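Local coordinates for encapsulated ferritin-like protein (Haliangium ochraceum, PDB 5N5F) that oxidises Fe(2+) to Fe(3+) as the ferritin-like ferroxidase cargo of an encapsulin nanocompartment, so that the iron can be mineralised inside the shell, at residues B[54-57]-B[58-62]; B[31-34]-B[35-39]. All blocks are in the same frame, centred on the assembly; numbering follows the deposited sequence.

Contact 1 of 2, residues B[54-57]-B[58-62]; sequences LIHN and KNEEV
His56 and Glu60, one turn apart on helix 48-75, meet obliquely: CE1 of His56 lies 3.3 Å from OE2 of Glu60, and the ring and carboxylate planes are turned 49° apart. A water bridges the pair, giving a proton to Glu60 OE2 at 2.9 Å and lying in the ring plane beside His56 NE2 at 3.2 Å. With CG opposite the backbone N (chi1 172°), the ring of His56 also turns ND1 to the neighbouring amide, and ND1 donates a nearly straight bond of 2.9 Å to OD1 of Asn57, which sits in the ring plane. Both ring nitrogens are thus engaged at the edge. The other carboxylate oxygen, Glu60 OE1, is bonded to His64 of a second subunit. A phenylalanine in place of His56 would probably leave Asn57 OD1 without its donor and Glu60 without its water link to the ring. Further round the helix, ND2 of Asn59 approaches CG2 of Ile55 at 4.0 Å, while Lys58 leads its amine away to Gln39 on helix 16-44. Glu61 N donates to Asn57 O at 2.9 Å, tying the turn to a residue that probably binds iron. Hydrogen bonds at both ring nitrogens probably fix the rotation of His56, and the bond from Glu60 to His64 carries this polar network into the subunit interface beside the probable iron site.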
loop_
_atom_site.group_PDB
_atom_site.type_symbol
_atom_site.label_atom_id
_atom_site.label_comp_id
_atom_site.label_asym_id
_atom_site.label_seq_id
_atom_site.Cartn_x
_atom_site.Cartn_y
_atom_site.Cartn_z
ATOM N N LEU B 54 -8.853 4.506 25.887
ATOM C CA LEU B 54 -7.739 4.566 24.947
ATOM C C LEU B 54 -6.411 4.740 25.675
ATOM O O LEU B 54 -5.418 4.090 25.329
ATOM C CB LEU B 54 -7.961 5.704 23.952
ATOM C CG LEU B 54 -9.010 5.478 22.860
ATOM C CD1 LEU B 54 -9.236 6.763 22.085
ATOM C CD2 LEU B 54 -8.604 4.355 21.915
ATOM N N ILE B 55 -6.374 5.615 26.683
ATOM C CA ILE B 55 -5.143 5.833 27.439
ATOM C C ILE B 55 -4.781 4.585 28.233
ATOM O O ILE B 55 -3.613 4.177 28.279
ATOM C CB ILE B 55 -5.290 7.065 28.355
ATOM C CG1 ILE B 55 -5.575 8.327 27.531
ATOM C CG2 ILE B 55 -4.034 7.265 29.218
ATOM C CD1 ILE B 55 -4.419 8.793 26.651
ATOM N N HIS B 56 -5.771 3.960 28.873
ATOM C CA HIS B 56 -5.500 2.783 29.691
ATOM C C HIS B 56 -4.880 1.666 28.864
ATOM O O HIS B 56 -3.932 1.008 29.305
ATOM C CB HIS B 56 -6.787 2.294 30.353
ATOM C CG HIS B 56 -6.640 0.981 31.057
ATOM N ND1 HIS B 56 -6.670 -0.227 30.393
ATOM C CD2 HIS B 56 -6.465 0.686 32.366
ATOM C CE1 HIS B 56 -6.520 -1.209 31.264
ATOM N NE2 HIS B 56 -6.393 -0.682 32.469
ATOM N N ASN B 57 -5.408 1.430 27.665
ATOM C CA ASN B 57 -4.878 0.362 26.831
ATOM C C ASN B 57 -3.593 0.789 26.133
ATOM O O ASN B 57 -2.710 -0.046 25.911
ATOM C CB ASN B 57 -5.934 -0.079 25.815
ATOM C CG ASN B 57 -7.131 -0.745 26.476
ATOM O OD1 ASN B 57 -7.076 -1.128 27.649
ATOM N ND2 ASN B 57 -8.216 -0.892 25.727
ATOM N N LYS B 58 -3.467 2.073 25.796
ATOM C CA LYS B 58 -2.188 2.594 25.332
ATOM C C LYS B 58 -1.078 2.214 26.302
ATOM O O LYS B 58 -0.018 1.720 25.900
ATOM C CB LYS B 58 -2.267 4.116 25.180
ATOM C CG LYS B 58 -0.931 4.790 24.879
ATOM C CD LYS B 58 -0.968 6.285 25.131
ATOM C CE LYS B 58 0.384 6.769 25.637
ATOM N NZ LYS B 58 0.552 8.248 25.519
ATOM N N ASN B 59 -1.316 2.439 27.596
ATOM C CA ASN B 59 -0.294 2.183 28.600
ATOM C C ASN B 59 0.064 0.708 28.673
ATOM O O ASN B 59 1.224 0.364 28.927
ATOM C CB ASN B 59 -0.771 2.696 29.959
ATOM C CG ASN B 59 -0.819 4.211 30.017
ATOM O OD1 ASN B 59 -0.244 4.894 29.167
ATOM N ND2 ASN B 59 -1.490 4.743 31.028
ATOM N N GLU B 60 -0.907 -0.182 28.452
ATOM C CA GLU B 60 -0.583 -1.603 28.408
ATOM C C GLU B 60 0.180 -1.961 27.139
ATOM O O GLU B 60 0.973 -2.908 27.144
ATOM C CB GLU B 60 -1.856 -2.438 28.533
ATOM C CG GLU B 60 -2.545 -2.275 29.882
ATOM C CD GLU B 60 -3.572 -3.358 30.169
ATOM O OE1 GLU B 60 -3.866 -4.167 29.266
ATOM O OE2 GLU B 60 -4.082 -3.401 31.308
ATOM N N GLU B 61 -0.034 -1.220 26.048
ATOM C CA GLU B 61 0.781 -1.433 24.856
ATOM C C GLU B 61 2.239 -1.080 25.130
ATOM O O GLU B 61 3.148 -1.768 24.655
ATOM C CB GLU B 61 0.242 -0.614 23.681
ATOM C CG GLU B 61 -1.170 -0.995 23.240
ATOM C CD GLU B 61 -1.325 -2.479 22.969
ATOM O OE1 GLU B 61 -0.523 -3.033 22.188
ATOM O OE2 GLU B 61 -2.242 -3.093 23.553
ATOM N N VAL B 62 2.479 -0.009 25.890
ATOM C CA VAL B 62 3.841 0.305 26.324
ATOM C C VAL B 62 4.425 -0.873 27.093
ATOM O O VAL B 62 5.557 -1.303 26.842
ATOM C CB VAL B 62 3.858 1.589 27.173
ATOM C CG1 VAL B 62 5.279 1.885 27.683
ATOM C CG2 VAL B 62 3.337 2.766 26.378
HETATM O O HOH W 1 -5.879 -3.630 33.561
#

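Contact 2 of 2, residues B[31-34]-B[35-39]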
loop_
_atom_site.group_PDB
_atom_site.type_symbol
_atom_site.label_atom_id
_atom_site.label_comp_id
_atom_site.label_asym_id
_atom_site.label_seq_id
_atom_site.Cartn_x
_atom_site.Cartn_y
_atom_site.Cartn_z
ATOM N N GLU B 31 3.487 -2.745 18.561
ATOM C CA GLU B 31 3.083 -2.188 19.846
ATOM C C GLU B 31 3.407 -0.701 19.927
ATOM O O GLU B 31 2.606 0.086 20.441
ATOM C CB GLU B 31 3.749 -2.970 20.979
ATOM C CG GLU B 31 3.158 -4.371 21.153
ATOM C CD GLU B 31 4.125 -5.370 21.761
ATOM O OE1 GLU B 31 5.334 -5.065 21.856
ATOM O OE2 GLU B 31 3.672 -6.473 22.138
ATOM N N LEU B 32 4.566 -0.291 19.404
ATOM C CA LEU B 32 4.898 1.130 19.391
ATOM C C LEU B 32 3.948 1.919 18.497
ATOM O O LEU B 32 3.652 3.084 18.783
ATOM C CB LEU B 32 6.345 1.330 18.937
ATOM C CG LEU B 32 7.416 0.799 19.899
ATOM C CD1 LEU B 32 8.782 0.892 19.261
ATOM C CD2 LEU B 32 7.393 1.560 21.218
ATOM N N GLU B 33 3.468 1.314 17.410
ATOM C CA GLU B 33 2.492 1.999 16.569
ATOM C C GLU B 33 1.179 2.207 17.314
ATOM O O GLU B 33 0.563 3.275 17.215
ATOM C CB GLU B 33 2.277 1.213 15.276
ATOM C CG GLU B 33 3.484 1.254 14.349
ATOM C CD GLU B 33 3.319 0.405 13.104
ATOM O OE1 GLU B 33 2.309 -0.322 12.997
ATOM O OE2 GLU B 33 4.206 0.467 12.226
ATOM N N ALA B 34 0.743 1.201 18.076
ATOM C CA ALA B 34 -0.447 1.361 18.903
ATOM C C ALA B 34 -0.288 2.511 19.892
ATOM O O ALA B 34 -1.246 3.248 20.158
ATOM C CB ALA B 34 -0.743 0.058 19.644
ATOM N N VAL B 35 0.916 2.676 20.451
ATOM C CA VAL B 35 1.159 3.754 21.408
ATOM C C VAL B 35 0.957 5.111 20.746
ATOM O O VAL B 35 0.360 6.022 21.330
ATOM C CB VAL B 35 2.573 3.621 22.010
ATOM C CG1 VAL B 35 2.923 4.833 22.870
ATOM C CG2 VAL B 35 2.675 2.347 22.834
ATOM N N ASP B 36 1.463 5.273 19.524
ATOM C CA ASP B 36 1.305 6.543 18.823
ATOM C C ASP B 36 -0.146 6.766 18.406
ATOM O O ASP B 36 -0.690 7.862 18.588
ATOM C CB ASP B 36 2.230 6.578 17.605
ATOM C CG ASP B 36 2.170 7.894 16.861
ATOM O OD1 ASP B 36 1.678 8.884 17.434
ATOM O OD2 ASP B 36 2.627 7.941 15.699
ATOM N N TRP B 37 -0.792 5.738 17.858
ATOM C CA TRP B 37 -2.147 5.902 17.343
ATOM C C TRP B 37 -3.165 6.095 18.463
ATOM O O TRP B 37 -4.141 6.835 18.288
ATOM C CB TRP B 37 -2.522 4.696 16.484
ATOM C CG TRP B 37 -1.628 4.516 15.299
ATOM C CD1 TRP B 37 -0.790 5.449 14.753
ATOM C CD2 TRP B 37 -1.471 3.329 14.514
ATOM N NE1 TRP B 37 -0.125 4.915 13.675
ATOM C CE2 TRP B 37 -0.526 3.615 13.507
ATOM C CE3 TRP B 37 -2.037 2.052 14.565
ATOM C CZ2 TRP B 37 -0.137 2.671 12.560
ATOM C CZ3 TRP B 37 -1.649 1.117 13.624
ATOM C CH2 TRP B 37 -0.709 1.431 12.634
ATOM N N TYR B 38 -2.963 5.449 19.611
ATOM C CA TYR B 38 -3.903 5.625 20.715
ATOM C C TYR B 38 -3.846 7.045 21.261
ATOM O O TYR B 38 -4.886 7.649 21.541
ATOM C CB TYR B 38 -3.616 4.617 21.826
ATOM C CG TYR B 38 -4.073 3.204 21.525
ATOM C CD1 TYR B 38 -4.396 2.805 20.232
ATOM C CD2 TYR B 38 -4.189 2.270 22.544
ATOM C CE1 TYR B 38 -4.809 1.511 19.965
ATOM C CE2 TYR B 38 -4.609 0.978 22.289
ATOM C CZ TYR B 38 -4.915 0.603 21.001
ATOM O OH TYR B 38 -5.326 -0.686 20.756
ATOM N N GLN B 39 -2.641 7.598 21.414
ATOM C CA GLN B 39 -2.525 8.962 21.913
ATOM C C GLN B 39 -3.190 9.949 20.964
ATOM O O GLN B 39 -3.920 10.845 21.400
ATOM C CB GLN B 39 -1.052 9.321 22.124
ATOM C CG GLN B 39 -0.838 10.667 22.799
ATOM C CD GLN B 39 -1.496 10.747 24.165
ATOM O OE1 GLN B 39 -1.186 9.966 25.064
ATOM N NE2 GLN B 39 -2.415 11.691 24.321
#
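Glu33 and Trp37 run side by side along helix 16-44, with the glutamate laid over the indole. CB of Glu33 stands 4.0 Å from the centroid of the six-membered ring, only 12° off its normal, a CH-pi contact over the face. The extended chain then carries OE1 to within 3.5 Å of Trp37 CH2, the carboxylate and ring planes 31° apart. Trp37 CG is turned back beside its own backbone N (chi1 -61°), which brings the indole beneath the preceding turn, where Glu33 O sits 3.1 Å above the ring plane, toward the rim and nearest CG. That same carbonyl accepts Trp37 N at 2.9 Å. This pair is only partly buried, although His8 of a third subunit meets the indole. Tyr38 and Val35, by contrast, are buried. Ala34 O accepts Tyr38 N at 2.8 Å and lies 3.1 Å from Tyr38 CG, much as Glu33 O does at Trp37; the methyl of Ala34 makes only a loose apolar approach, CB to CE1 4.3 Å. Val35 tucks CG2 against Glu31 O at 3.3 Å and packs on Val62 of helix 48-75. Each aromatic thus shields the carbonyl that accepts its own N-H, while Asp36 OD2 reaches His22 of the third subunit and Glu31, held by Thr68, probably binds iron.

Contact 2 comes first along the chain, on helix 16-44, and contact 1 follows on helix 48-75, the next helix; their centres lie about 8 Å apart. The two helices form an antiparallel hairpin in the N-terminal, ferritin-like domain of the protein, which crystallises as a decameric ring. Between the contacts, Tyr38 CD2 lies 3.3 Å from Lys58 N. Glu31 of one helix and Glu61 of the other, their side chains about 4 Å apart, probably bind iron together with His64. Glu61 faces Glu61 and His64 of the second subunit, and Glu31 packs on Tyr38 of that subunit, consistent with a ferroxidase site at a subunit interface of the decamer.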